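Local structure of glutamine aminotransferase class-II domain protein (Ruegeria pomeroyi, 3MDN) at residues A7-T12 with H217-W222; G47-D52 with C101-A106; R107-M112 with A189-G194. The protein probably acts as a class-II glutamine amidotransferase, a family of Ntn hydrolases that release ammonia from glutamine, although its own acceptor substrate is not established. One frame throughout, in Å; residues are numbered along the deposited sequence.

Contact 1 of 3, residues A7-T12 with H217-W222; sequences AAYHGT and HARQGW
His10 and Trp222 pair backbone to backbone where strands 6-10 and 221-225 run antiparallel in one sheet of the Ntn-hydrolase fold, right beside a G1 beta bulge in which Gln220 and Gly221 both face Ser216. The bonds of this pair run both ways, His10 N to Trp222 O at 2.9 Å and Trp222 N to His10 O at 2.7 Å. Next along, the CA atoms of Gly11 and Gly221 close to 3.6 Å, a spacing that two bare glycines permit. Thr12 then grips one acceptor twice: its N lies 2.9 Å and its OG1 3.1 Å from Gln220 O, the hydroxyl on a lone pair and the amide tilted from the carbonyl plane. OG1 can share that oxygen because chi1 of -60° sets it beside the backbone N.

Among the side chains, Tyr9 packs along the opposite strand. Its ring lies along the Gly221-Trp222 backbone, with CD1 3.3 Å from Trp222 O, and Arg219 CB reaches OH at 3.7 Å; the guanidinium continues to Asp18 O. His10 and Trp222 share the opposite sheet face, where Ile247 touches both. At the far end of the ring, Tyr9 OH donates to a lone pair of Thr12 O at 2.7 Å.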
ATOM      1  N   ALA D   7     -22.851  -2.735   1.210  1.00 31.92           N
ATOM      2  CA  ALA D   7     -23.883  -2.947   0.202  1.00 29.88           C
ATOM      3  C   ALA D   7     -23.729  -4.287  -0.510  1.00 28.27           C
ATOM      4  O   ALA D   7     -22.606  -4.738  -0.776  1.00 28.21           O
ATOM      5  CB  ALA D   7     -23.895  -1.812  -0.804  1.00 29.83           C
ATOM      6  N   ALA D   8     -24.860  -4.916  -0.816  1.00 25.57           N
ATOM      7  CA  ALA D   8     -24.887  -6.200  -1.509  1.00 24.78           C
ATOM      8  C   ALA D   8     -25.879  -6.170  -2.665  1.00 24.59           C
ATOM      9  O   ALA D   8     -26.871  -5.436  -2.633  1.00 24.99           O
ATOM     10  CB  ALA D   8     -25.213  -7.353  -0.539  1.00 23.29           C
ATOM     11  N   TYR D   9     -25.630  -6.993  -3.677  1.00 24.44           N
ATOM     12  CA  TYR D   9     -26.461  -6.978  -4.863  1.00 24.02           C
ATOM     13  C   TYR D   9     -26.720  -8.382  -5.391  1.00 24.57           C
ATOM     14  O   TYR D   9     -25.834  -9.225  -5.384  1.00 24.09           O
ATOM     15  CB  TYR D   9     -25.845  -6.072  -5.925  1.00 23.04           C
ATOM     16  CG  TYR D   9     -26.657  -6.017  -7.202  1.00 22.09           C
ATOM     17  CD1 TYR D   9     -27.767  -5.189  -7.308  1.00 21.74           C
ATOM     18  CD2 TYR D   9     -26.310  -6.807  -8.314  1.00 21.48           C
ATOM     19  CE1 TYR D   9     -28.543  -5.135  -8.493  1.00 21.75           C
ATOM     20  CE2 TYR D   9     -27.090  -6.771  -9.502  1.00 22.79           C
ATOM     21  CZ  TYR D   9     -28.212  -5.926  -9.561  1.00 20.98           C
ATOM     22  OH  TYR D   9     -28.958  -5.852 -10.704  1.00 22.31           O
ATOM     23  N   HIS D  10     -27.955  -8.622  -5.824  1.00 25.03           N
ATOM     24  CA  HIS D  10     -28.357  -9.901  -6.419  1.00 26.25           C
ATOM     25  C   HIS D  10     -29.397  -9.643  -7.548  1.00 26.09           C
ATOM     26  O   HIS D  10     -30.511  -9.158  -7.282  1.00 25.56           O
ATOM     27  CB  HIS D  10     -28.924 -10.795  -5.314  1.00 26.83           C
ATOM     28  CG  HIS D  10     -29.225 -12.200  -5.741  1.00 30.68           C
ATOM     29  ND1 HIS D  10     -30.185 -12.504  -6.678  1.00 36.16           N
ATOM     30  CD2 HIS D  10     -28.739 -13.388  -5.312  1.00 33.84           C
ATOM     31  CE1 HIS D  10     -30.240 -13.814  -6.848  1.00 36.32           C
ATOM     32  NE2 HIS D  10     -29.358 -14.374  -6.041  1.00 32.91           N
ATOM     33  N   GLY D  11     -29.006  -9.905  -8.800  1.00 25.78           N
ATOM     34  CA  GLY D  11     -29.885  -9.716  -9.958  1.00 25.71           C
ATOM     35  C   GLY D  11     -29.133  -9.693 -11.293  1.00 26.07           C
ATOM     36  O   GLY D  11     -28.052 -10.285 -11.438  1.00 25.90           O
ATOM     37  N   THR D  12     -29.707  -9.006 -12.280  1.00 25.57           N
ATOM     38  CA  THR D  12     -29.019  -8.800 -13.560  1.00 26.15           C
ATOM     39  C   THR D  12     -27.638  -8.139 -13.344  1.00 25.40           C
ATOM     40  O   THR D  12     -27.554  -7.178 -12.583  1.00 24.97           O
ATOM     41  CB  THR D  12     -29.876  -7.907 -14.468  1.00 25.59           C
ATOM     42  OG1 THR D  12     -31.120  -8.558 -14.675  1.00 27.85           O
ATOM     43  CG2 THR D  12     -29.228  -7.684 -15.806  1.00 26.17           C
ATOM     44  N   HIS D 217     -35.754  -1.537 -10.242  1.00 25.31           N
ATOM     45  CA  HIS D 217     -36.251  -1.745 -11.601  1.00 25.21           C
ATOM     46  C   HIS D 217     -35.294  -1.195 -12.624  1.00 25.35           C
ATOM     47  O   HIS D 217     -35.219  -1.702 -13.732  1.00 25.77           O
ATOM     48  CB  HIS D 217     -37.615  -1.091 -11.745  1.00 25.15           C
ATOM     49  CG  HIS D 217     -38.643  -1.657 -10.821  1.00 25.89           C
ATOM     50  ND1 HIS D 217     -39.397  -2.765 -11.142  1.00 24.75           N
ATOM     51  CD2 HIS D 217     -39.022  -1.285  -9.575  1.00 27.18           C
ATOM     52  CE1 HIS D 217     -40.214  -3.037 -10.140  1.00 29.41           C
ATOM     53  NE2 HIS D 217     -40.003  -2.158  -9.174  1.00 29.51           N
ATOM     54  N   ALA D 218     -34.576  -0.137 -12.265  1.00 26.13           N
ATOM     55  CA  ALA D 218     -33.504   0.388 -13.120  1.00 27.09           C
ATOM     56  C   ALA D 218     -32.270  -0.563 -13.247  1.00 28.00           C
ATOM     57  O   ALA D 218     -31.677  -0.717 -14.324  1.00 27.59           O
ATOM     58  CB  ALA D 218     -33.086   1.786 -12.634  1.00 27.11           C
ATOM     59  N   ARG D 219     -31.886  -1.228 -12.161  1.00 28.33           N
ATOM     60  CA  ARG D 219     -30.800  -2.218 -12.269  1.00 28.50           C
ATOM     61  C   ARG D 219     -31.352  -3.597 -12.668  1.00 28.04           C
ATOM     62  O   ARG D 219     -30.634  -4.403 -13.274  1.00 28.18           O
ATOM     63  CB  ARG D 219     -29.997  -2.343 -10.957  1.00 28.31           C
ATOM     64  CG  ARG D 219     -29.117  -1.132 -10.606  1.00 31.54           C
ATOM     65  CD  ARG D 219     -28.822  -1.064  -9.067  1.00 37.63           C
ATOM     66  NE  ARG D 219     -28.097   0.156  -8.689  1.00 42.98           N
ATOM     67  CZ  ARG D 219     -28.494   1.029  -7.759  1.00 46.81           C
ATOM     68  NH1 ARG D 219     -29.609   0.821  -7.065  1.00 48.56           N
ATOM     69  NH2 ARG D 219     -27.767   2.116  -7.509  1.00 47.73           N
ATOM     70  N   GLN D 220     -32.612  -3.872 -12.306  1.00 27.10           N
ATOM     71  CA  GLN D 220     -33.206  -5.224 -12.468  1.00 26.52           C
ATOM     72  C   GLN D 220     -32.518  -6.279 -11.553  1.00 25.65           C
ATOM     73  O   GLN D 220     -32.065  -7.332 -11.986  1.00 23.56           O
ATOM     74  CB  GLN D 220     -33.265  -5.616 -13.962  1.00 26.93           C
ATOM     75  CG  GLN D 220     -33.908  -4.479 -14.774  1.00 29.97           C
ATOM     76  CD  GLN D 220     -34.180  -4.791 -16.234  1.00 32.20           C
ATOM     77  OE1 GLN D 220     -33.270  -5.096 -17.000  1.00 36.48           O
ATOM     78  NE2 GLN D 220     -35.446  -4.691 -16.629  1.00 33.16           N
ATOM     79  N   GLY D 221     -32.477  -5.957 -10.264  1.00 24.95           N
ATOM     80  CA  GLY D 221     -31.969  -6.837  -9.236  1.00 24.41           C
ATOM     81  C   GLY D 221     -32.160  -6.175  -7.870  1.00 24.25           C
ATOM     82  O   GLY D 221     -32.519  -5.001  -7.776  1.00 23.66           O
ATOM     83  N   TRP D 222     -31.904  -6.933  -6.811  1.00 24.46           N
ATOM     84  CA  TRP D 222     -32.075  -6.473  -5.427  1.00 24.12           C
ATOM     85  C   TRP D 222     -30.806  -5.874  -4.820  1.00 24.56           C
ATOM     86  O   TRP D 222     -29.720  -6.442  -4.946  1.00 25.04           O
ATOM     87  CB  TRP D 222     -32.485  -7.664  -4.562  1.00 24.08           C
ATOM     88  CG  TRP D 222     -33.837  -8.226  -4.915  1.00 24.31           C
ATOM     89  CD1 TRP D 222     -34.111  -9.149  -5.871  1.00 24.72           C
ATOM     90  CD2 TRP D 222     -35.089  -7.899  -4.301  1.00 25.11           C
ATOM     91  NE1 TRP D 222     -35.454  -9.415  -5.915  1.00 24.80           N
ATOM     92  CE2 TRP D 222     -36.086  -8.671  -4.950  1.00 24.49           C
ATOM     93  CE3 TRP D 222     -35.469  -7.037  -3.263  1.00 24.43           C
ATOM     94  CZ2 TRP D 222     -37.450  -8.613  -4.589  1.00 25.54           C
ATOM     95  CZ3 TRP D 222     -36.864  -6.965  -2.910  1.00 23.16           C
ATOM     96  CH2 TRP D 222     -37.817  -7.758  -3.566  1.00 22.03           C
TER

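Contact 2 of 3, residues G47-D52 with C101-A106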
ATOM      1  N   GLY D  47     -13.328  -3.213   0.392  1.00 35.29           N
ATOM      2  CA  GLY D  47     -13.419  -4.623   0.088  1.00 33.64           C
ATOM      3  C   GLY D  47     -14.624  -4.948  -0.769  1.00 32.25           C
ATOM      4  O   GLY D  47     -15.726  -4.426  -0.559  1.00 32.43           O
ATOM      5  N   VAL D  48     -14.420  -5.824  -1.743  1.00 30.53           N
ATOM      6  CA  VAL D  48     -15.523  -6.314  -2.547  1.00 29.77           C
ATOM      7  C   VAL D  48     -15.301  -7.804  -2.772  1.00 28.52           C
ATOM      8  O   VAL D  48     -14.168  -8.252  -2.974  1.00 26.75           O
ATOM      9  CB  VAL D  48     -15.692  -5.539  -3.903  1.00 30.03           C
ATOM     10  CG1 VAL D  48     -14.486  -5.717  -4.796  1.00 31.68           C
ATOM     11  CG2 VAL D  48     -16.940  -6.010  -4.622  1.00 32.34           C
ATOM     12  N   ALA D  49     -16.388  -8.565  -2.667  1.00 26.57           N
ATOM     13  CA  ALA D  49     -16.425  -9.961  -3.060  1.00 26.47           C
ATOM     14  C   ALA D  49     -17.439 -10.107  -4.192  1.00 25.38           C
ATOM     15  O   ALA D  49     -18.554  -9.635  -4.052  1.00 24.99           O
ATOM     16  CB  ALA D  49     -16.823 -10.856  -1.844  1.00 25.51           C
ATOM     17  N   TRP D  50     -17.072 -10.724  -5.318  1.00 24.92           N
ATOM     18  CA  TRP D  50     -18.039 -10.800  -6.431  1.00 25.09           C
ATOM     19  C   TRP D  50     -17.980 -12.148  -7.137  1.00 25.80           C
ATOM     20  O   TRP D  50     -16.925 -12.778  -7.192  1.00 25.39           O
ATOM     21  CB  TRP D  50     -17.832  -9.642  -7.445  1.00 24.67           C
ATOM     22  CG  TRP D  50     -16.690  -9.886  -8.438  1.00 22.86           C
ATOM     23  CD1 TRP D  50     -16.794 -10.407  -9.694  1.00 20.49           C
ATOM     24  CD2 TRP D  50     -15.303  -9.631  -8.221  1.00 22.89           C
ATOM     25  NE1 TRP D  50     -15.547 -10.507 -10.274  1.00 24.27           N
ATOM     26  CE2 TRP D  50     -14.612 -10.029  -9.394  1.00 24.85           C
ATOM     27  CE3 TRP D  50     -14.567  -9.123  -7.146  1.00 24.35           C
ATOM     28  CZ2 TRP D  50     -13.223  -9.905  -9.529  1.00 23.64           C
ATOM     29  CZ3 TRP D  50     -13.161  -9.004  -7.281  1.00 22.85           C
ATOM     30  CH2 TRP D  50     -12.519  -9.397  -8.455  1.00 24.36           C
ATOM     31  N   TYR D  51     -19.106 -12.572  -7.692  1.00 25.79           N
ATOM     32  CA  TYR D  51     -19.171 -13.804  -8.464  1.00 27.15           C
ATOM     33  C   TYR D  51     -19.325 -13.447  -9.930  1.00 28.30           C
ATOM     34  O   TYR D  51     -20.116 -12.572 -10.311  1.00 28.36           O
ATOM     35  CB  TYR D  51     -20.385 -14.691  -8.049  1.00 26.65           C
ATOM     36  CG  TYR D  51     -20.307 -15.168  -6.620  1.00 25.51           C
ATOM     37  CD1 TYR D  51     -20.867 -14.415  -5.590  1.00 23.02           C
ATOM     38  CD2 TYR D  51     -19.668 -16.367  -6.297  1.00 24.57           C
ATOM     39  CE1 TYR D  51     -20.777 -14.838  -4.265  1.00 24.12           C
ATOM     40  CE2 TYR D  51     -19.591 -16.805  -4.986  1.00 23.26           C
ATOM     41  CZ  TYR D  51     -20.149 -16.037  -3.976  1.00 22.57           C
ATOM     42  OH  TYR D  51     -20.051 -16.436  -2.672  1.00 21.95           O
ATOM     43  N   ASP D  52     -18.647 -14.196 -10.759  1.00 29.01           N
ATOM     44  CA  ASP D  52     -18.671 -13.944 -12.169  1.00 31.00           C
ATOM     45  C   ASP D  52     -18.559 -15.310 -12.804  1.00 31.71           C
ATOM     46  O   ASP D  52     -19.556 -16.014 -12.936  1.00 31.16           O
ATOM     47  CB  ASP D  52     -17.458 -13.072 -12.553  1.00 31.33           C
ATOM     48  CG  ASP D  52     -17.516 -12.572 -14.008  1.00 33.88           C
ATOM     49  OD1 ASP D  52     -18.518 -12.857 -14.715  1.00 37.33           O
ATOM     50  OD2 ASP D  52     -16.564 -11.891 -14.447  1.00 33.17           O
ATOM     51  N   CYS D 101     -10.089  -6.925   7.057  1.00 53.11           N
ATOM     52  CA  CYS D 101     -11.098  -6.259   6.210  1.00 51.77           C
ATOM     53  C   CYS D 101     -12.156  -7.239   5.701  1.00 49.28           C
ATOM     54  O   CYS D 101     -11.845  -8.387   5.403  1.00 49.49           O
ATOM     55  CB  CYS D 101     -10.432  -5.556   5.009  1.00 52.05           C
ATOM     56  SG  CYS D 101      -9.414  -4.110   5.437  1.00 56.04           S
ATOM     57  N   HIS D 102     -13.404  -6.794   5.593  1.00 46.84           N
ATOM     58  CA  HIS D 102     -14.437  -7.662   5.016  1.00 43.37           C
ATOM     59  C   HIS D 102     -14.453  -7.361   3.524  1.00 41.49           C
ATOM     60  O   HIS D 102     -13.808  -6.416   3.080  1.00 41.98           O
ATOM     61  CB  HIS D 102     -15.790  -7.375   5.604  1.00 43.73           C
ATOM     62  CG  HIS D 102     -15.853  -7.408   7.101  1.00 42.35           C
ATOM     63  ND1 HIS D 102     -14.931  -6.768   7.915  1.00 43.11           N
ATOM     64  CD2 HIS D 102     -16.769  -7.955   7.930  1.00 35.39           C
ATOM     65  CE1 HIS D 102     -15.269  -6.937   9.180  1.00 39.82           C
ATOM     66  NE2 HIS D 102     -16.392  -7.635   9.214  1.00 40.61           N
ATOM     67  N   PRO D 103     -15.102  -8.200   2.724  1.00 39.14           N
ATOM     68  CA  PRO D 103     -15.652  -9.496   3.056  1.00 37.06           C
ATOM     69  C   PRO D 103     -14.552 -10.513   3.335  1.00 34.16           C
ATOM     70  O   PRO D 103     -13.369 -10.232   3.096  1.00 33.92           O
ATOM     71  CB  PRO D 103     -16.413  -9.889   1.785  1.00 36.92           C
ATOM     72  CG  PRO D 103     -16.558  -8.620   1.009  1.00 39.45           C
ATOM     73  CD  PRO D 103     -15.317  -7.873   1.308  1.00 39.20           C
ATOM     74  N   PHE D 104     -14.969 -11.636   3.910  1.00 31.18           N
ATOM     75  CA  PHE D 104     -14.191 -12.851   4.075  1.00 29.99           C
ATOM     76  C   PHE D 104     -14.739 -13.895   3.087  1.00 29.53           C
ATOM     77  O   PHE D 104     -15.871 -13.806   2.635  1.00 27.66           O
ATOM     78  CB  PHE D 104     -14.298 -13.345   5.522  1.00 28.95           C
ATOM     79  CG  PHE D 104     -13.798 -12.330   6.545  1.00 29.88           C
ATOM     80  CD1 PHE D 104     -12.428 -12.191   6.791  1.00 29.56           C
ATOM     81  CD2 PHE D 104     -14.690 -11.485   7.217  1.00 27.68           C
ATOM     82  CE1 PHE D 104     -11.955 -11.255   7.715  1.00 28.95           C
ATOM     83  CE2 PHE D 104     -14.232 -10.558   8.141  1.00 25.77           C
ATOM     84  CZ  PHE D 104     -12.853 -10.445   8.390  1.00 28.51           C
ATOM     85  N   ALA D 105     -13.913 -14.851   2.690  1.00 29.87           N
ATOM     86  CA  ALA D 105     -14.363 -15.839   1.716  1.00 29.34           C
ATOM     87  C   ALA D 105     -13.674 -17.136   2.030  1.00 29.56           C
ATOM     88  O   ALA D 105     -12.509 -17.142   2.430  1.00 28.71           O
ATOM     89  CB  ALA D 105     -13.994 -15.390   0.280  1.00 29.21           C
ATOM     90  N   ALA D 106     -14.388 -18.233   1.847  1.00 28.99           N
ATOM     91  CA  ALA D 106     -13.783 -19.549   1.965  1.00 30.15           C
ATOM     92  C   ALA D 106     -14.660 -20.476   1.135  1.00 29.78           C
ATOM     93  O   ALA D 106     -15.882 -20.449   1.277  1.00 30.23           O
ATOM     94  CB  ALA D 106     -13.717 -19.988   3.427  1.00 29.49           C
TER
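Pro103 lays its ring against the start of strand 47-51, flanking the backbone from Gly47 to Ala49. CG comes to 3.6 Å from Ala49 CB, the methyl that points toward it, while CD sits 3.7 Å from Gly47 C, so the ring meets a methyl at one end and bare main chain at the other. The peptide bond before Pro103 is cis, and the chain turns there from the 101-102 loop into strand 104-106. Strand 47-51 belongs to one sheet of the fold and 104-106 to the other, and the proline wedges between them. Beside it, Gly47 CA makes a nearly straight CA-H...O contact with His102 O, 3.5 Å away and 173° at the hydrogen; the lack of a side chain lets that oxygen come close.

On the far side of the turn the aromatic groups face away from strand 47-51. Phe104, its CG anti to the carbonyl carbon (chi1 -59°), folds back so that CE2 stands 3.6 Å above the centre of the His102 ring, and its own face lies against Cys101 O. His102 NE2 bonds to Ser145 OG at the start of helix 144-154, which also packs on Phe104.

Van der Waals packing of the proline on a methyl and main chain, plus one CA-H...O contact, thus joins the segments without a conventional hydrogen bond: the fit is one of shape, and each takes backbone bonds from its own sheet.

Contact 3 of 3, residues R107-M112 with A189-G194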
ATOM      1  N   ARG D 107     -14.036 -21.252   0.250  1.00 29.32           N
ATOM      2  CA  ARG D 107     -14.766 -22.094  -0.697  1.00 29.40           C
ATOM      3  C   ARG D 107     -15.747 -21.273  -1.552  1.00 29.10           C
ATOM      4  O   ARG D 107     -15.352 -20.266  -2.113  1.00 29.16           O
ATOM      5  CB  ARG D 107     -15.497 -23.198   0.065  1.00 29.84           C
ATOM      6  CG  ARG D 107     -14.525 -24.103   0.785  1.00 30.47           C
ATOM      7  CD  ARG D 107     -15.245 -25.096   1.657  1.00 27.50           C
ATOM      8  NE  ARG D 107     -14.244 -25.860   2.397  1.00 30.13           N
ATOM      9  CZ  ARG D 107     -14.521 -26.873   3.201  1.00 29.25           C
ATOM     10  NH1 ARG D 107     -15.795 -27.250   3.372  1.00 27.22           N
ATOM     11  NH2 ARG D 107     -13.532 -27.505   3.827  1.00 28.54           N
ATOM     12  N   ARG D 108     -17.016 -21.686  -1.640  1.00 28.31           N
ATOM     13  CA  ARG D 108     -18.019 -20.940  -2.437  1.00 28.53           C
ATOM     14  C   ARG D 108     -18.629 -19.698  -1.742  1.00 27.14           C
ATOM     15  O   ARG D 108     -19.355 -18.900  -2.394  1.00 25.58           O
ATOM     16  CB  ARG D 108     -19.191 -21.852  -2.884  1.00 29.43           C
ATOM     17  CG  ARG D 108     -18.859 -23.042  -3.818  1.00 33.21           C
ATOM     18  CD  ARG D 108     -20.137 -23.904  -4.096  1.00 37.13           C
ATOM     19  NE  ARG D 108     -21.292 -23.034  -4.369  1.00 43.94           N
ATOM     20  CZ  ARG D 108     -22.565 -23.428  -4.491  1.00 45.42           C
ATOM     21  NH1 ARG D 108     -22.896 -24.714  -4.370  1.00 47.11           N
ATOM     22  NH2 ARG D 108     -23.513 -22.526  -4.736  1.00 44.17           N
ATOM     23  N   TRP D 109     -18.353 -19.544  -0.444  1.00 25.85           N
ATOM     24  CA  TRP D 109     -19.085 -18.595   0.414  1.00 25.21           C
ATOM     25  C   TRP D 109     -18.296 -17.316   0.699  1.00 25.94           C
ATOM     26  O   TRP D 109     -17.063 -17.351   0.754  1.00 24.30           O
ATOM     27  CB  TRP D 109     -19.425 -19.248   1.752  1.00 24.73           C
ATOM     28  CG  TRP D 109     -20.456 -20.304   1.634  1.00 25.37           C
ATOM     29  CD1 TRP D 109     -20.281 -21.601   1.251  1.00 24.69           C
ATOM     30  CD2 TRP D 109     -21.862 -20.142   1.891  1.00 26.31           C
ATOM     31  NE1 TRP D 109     -21.502 -22.274   1.271  1.00 22.45           N
ATOM     32  CE2 TRP D 109     -22.484 -21.394   1.654  1.00 25.48           C
ATOM     33  CE3 TRP D 109     -22.649 -19.056   2.266  1.00 27.86           C
ATOM     34  CZ2 TRP D 109     -23.856 -21.588   1.803  1.00 26.12           C
ATOM     35  CZ3 TRP D 109     -24.014 -19.241   2.416  1.00 29.77           C
ATOM     36  CH2 TRP D 109     -24.610 -20.508   2.185  1.00 28.58           C
ATOM     37  N   CYS D 110     -19.006 -16.202   0.849  1.00 25.97           N
ATOM     38  CA  CYS D 110     -18.376 -14.972   1.308  1.00 27.50           C
ATOM     39  C   CYS D 110     -19.286 -14.335   2.305  1.00 27.50           C
ATOM     40  O   CYS D 110     -20.452 -14.709   2.390  1.00 29.45           O
ATOM     41  CB  CYS D 110     -18.070 -14.007   0.158  1.00 27.57           C
ATOM     42  SG  CYS D 110     -19.483 -13.540  -0.850  1.00 28.13           S
ATOM     43  N   PHE D 111     -18.781 -13.362   3.049  1.00 27.72           N
ATOM     44  CA  PHE D 111     -19.447 -12.953   4.274  1.00 28.07           C
ATOM     45  C   PHE D 111     -18.898 -11.612   4.733  1.00 27.26           C
ATOM     46  O   PHE D 111     -17.707 -11.368   4.647  1.00 27.67           O
ATOM     47  CB  PHE D 111     -19.161 -14.040   5.324  1.00 28.60           C
ATOM     48  CG  PHE D 111     -19.795 -13.802   6.671  1.00 29.06           C
ATOM     49  CD1 PHE D 111     -19.167 -13.005   7.615  1.00 30.67           C
ATOM     50  CD2 PHE D 111     -20.996 -14.414   6.997  1.00 30.77           C
ATOM     51  CE1 PHE D 111     -19.738 -12.799   8.853  1.00 32.29           C
ATOM     52  CE2 PHE D 111     -21.583 -14.221   8.235  1.00 33.46           C
ATOM     53  CZ  PHE D 111     -20.955 -13.405   9.165  1.00 34.80           C
HETATM   54  N   MSE D 112     -19.771 -10.737   5.188  1.00 28.28           N
HETATM   55  CA  MSE D 112     -19.364  -9.489   5.833  1.00 28.78           C
HETATM   56  C   MSE D 112     -20.338  -9.116   6.960  1.00 29.32           C
HETATM   57  O   MSE D 112     -21.501  -9.532   6.954  1.00 28.87           O
HETATM   58  CB  MSE D 112     -19.219  -8.354   4.822  1.00 28.91           C
HETATM   59  CG  MSE D 112     -20.438  -8.040   4.028  1.00 32.96           C
HETATM   60 SE   MSE D 112     -20.026  -6.600   2.774  1.00 40.45          SE
HETATM   61  CE  MSE D 112     -21.826  -6.574   1.957  1.00 39.64           C
ATOM     62  N   ALA D 189     -25.288  -8.706   8.989  1.00 27.81           N
ATOM     63  CA  ALA D 189     -24.335  -9.430   8.144  1.00 26.68           C
ATOM     64  C   ALA D 189     -24.980  -9.690   6.796  1.00 26.53           C
ATOM     65  O   ALA D 189     -26.218  -9.836   6.716  1.00 25.67           O
ATOM     66  CB  ALA D 189     -23.981 -10.755   8.790  1.00 26.89           C
ATOM     67  N   ALA D 190     -24.153  -9.748   5.751  1.00 25.32           N
ATOM     68  CA  ALA D 190     -24.576 -10.229   4.421  1.00 25.02           C
ATOM     69  C   ALA D 190     -23.649 -11.331   4.008  1.00 25.14           C
ATOM     70  O   ALA D 190     -22.459 -11.315   4.358  1.00 26.01           O
ATOM     71  CB  ALA D 190     -24.547  -9.104   3.380  1.00 25.95           C
ATOM     72  N   PHE D 191     -24.171 -12.314   3.294  1.00 23.82           N
ATOM     73  CA  PHE D 191     -23.388 -13.494   2.967  1.00 24.27           C
ATOM     74  C   PHE D 191     -24.034 -14.255   1.798  1.00 23.95           C
ATOM     75  O   PHE D 191     -25.209 -14.097   1.559  1.00 22.69           O
ATOM     76  CB  PHE D 191     -23.107 -14.386   4.197  1.00 23.98           C
ATOM     77  CG  PHE D 191     -24.335 -14.813   4.968  1.00 26.03           C
ATOM     78  CD1 PHE D 191     -24.960 -13.951   5.864  1.00 25.87           C
ATOM     79  CD2 PHE D 191     -24.852 -16.095   4.821  1.00 26.03           C
ATOM     80  CE1 PHE D 191     -26.100 -14.355   6.562  1.00 28.12           C
ATOM     81  CE2 PHE D 191     -25.987 -16.502   5.522  1.00 26.97           C
ATOM     82  CZ  PHE D 191     -26.593 -15.655   6.404  1.00 24.86           C
ATOM     83  N   SER D 192     -23.234 -15.019   1.044  1.00 24.93           N
ATOM     84  CA  SER D 192     -23.696 -15.663  -0.210  1.00 25.12           C
ATOM     85  C   SER D 192     -22.952 -16.941  -0.487  1.00 25.28           C
ATOM     86  O   SER D 192     -21.780 -17.108  -0.078  1.00 25.40           O
ATOM     87  CB  SER D 192     -23.474 -14.732  -1.414  1.00 25.50           C
ATOM     88  OG  SER D 192     -24.047 -15.261  -2.617  1.00 25.42           O
ATOM     89  N   ASP D 193     -23.592 -17.831  -1.235  1.00 25.48           N
ATOM     90  CA  ASP D 193     -22.910 -19.029  -1.734  1.00 25.92           C
ATOM     91  C   ASP D 193     -22.710 -18.880  -3.219  1.00 26.39           C
ATOM     92  O   ASP D 193     -22.346 -19.824  -3.886  1.00 26.63           O
ATOM     93  CB  ASP D 193     -23.719 -20.304  -1.442  1.00 26.48           C
ATOM     94  CG  ASP D 193     -25.168 -20.213  -1.938  1.00 26.10           C
ATOM     95  OD1 ASP D 193     -25.511 -19.235  -2.655  1.00 25.33           O
ATOM     96  OD2 ASP D 193     -25.974 -21.107  -1.598  1.00 26.25           O
ATOM     97  N   GLY D 194     -22.964 -17.690  -3.750  1.00 27.12           N
ATOM     98  CA  GLY D 194     -22.816 -17.478  -5.180  1.00 27.95           C
ATOM     99  C   GLY D 194     -24.060 -17.772  -5.989  1.00 29.22           C
ATOM    100  O   GLY D 194     -24.072 -17.528  -7.188  1.00 30.52           O
TER
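In the second sheet of the fold, strands 109-114 and 185-192 run antiparallel, and Cys110-Ser192 and Met112-Ala190 are its hydrogen-bonded pairs here, with Phe111-Phe191 as the non-hydrogen-bonded pair between them. The bonds run both ways in each pair, Cys110 N to Ser192 O at 3.1 Å and Met112 N to Ala190 O at 2.9 Å among them. Cys110, Ser192, Met112 and Ala190 share the face turned to the other sheet, where Leu85 packs on Cys110 and Met112; CE of Met112, a selenomethionine, lies 4.0 Å from Ala190 CB.

Phe111 and Phe191 occupy the helix-facing side. They lie side by side and oblique, planes 36° apart, and the closest touch is Phe111 CD2 to Phe191 CB at 3.5 Å. Phe111 goes on to meet Phe149, and Phe191 to meet Tyr198.

Where strand 109-114 begins and 185-192 ends, Asp193 CB sits over one face of Trp109, 3.5 Å from the centroid of the six-membered ring, a CH-pi contact. Arg108, bent at chi3 (44°), swings its guanidinium to Asp193 O: NH2 donates at 3.1 Å from above the carbonyl plane, and NE adds a weak bond. Ser192 OG accepts from Gly194 N at 2.9 Å, closing an ST turn.

Arg108 thus turns NE and NH2 to a main-chain carbonyl rather than to the carboxylate. The Asp193 carboxylate, whose OD1 receives Gln195 N and Thr196 N, probably feels that positive charge only through space, while its methylene lies over the indole face.

Contacts 2 and 3 lie in the buried middle of the chain, their centres about 7 Å apart, whereas contact 1 is partly exposed, its centre about 17 Å from each of theirs. Contact 1 and the 47-52 segment belong to one sheet; contact 3 and strand 104-106 belong to the other, so contact 2 is the one that spans the two. Contacts 1 and 3 are backbone pairings, the first ending in a bulge and turn, the second flanked by aromatic packing, while contact 2 rests on apolar packing. They interlock: Tyr51 OH is probably hydrogen-bonded to Arg108 O, Phe104 N probably to Phe111 O, and Met112 CE packs against Ala7 O across the sheets.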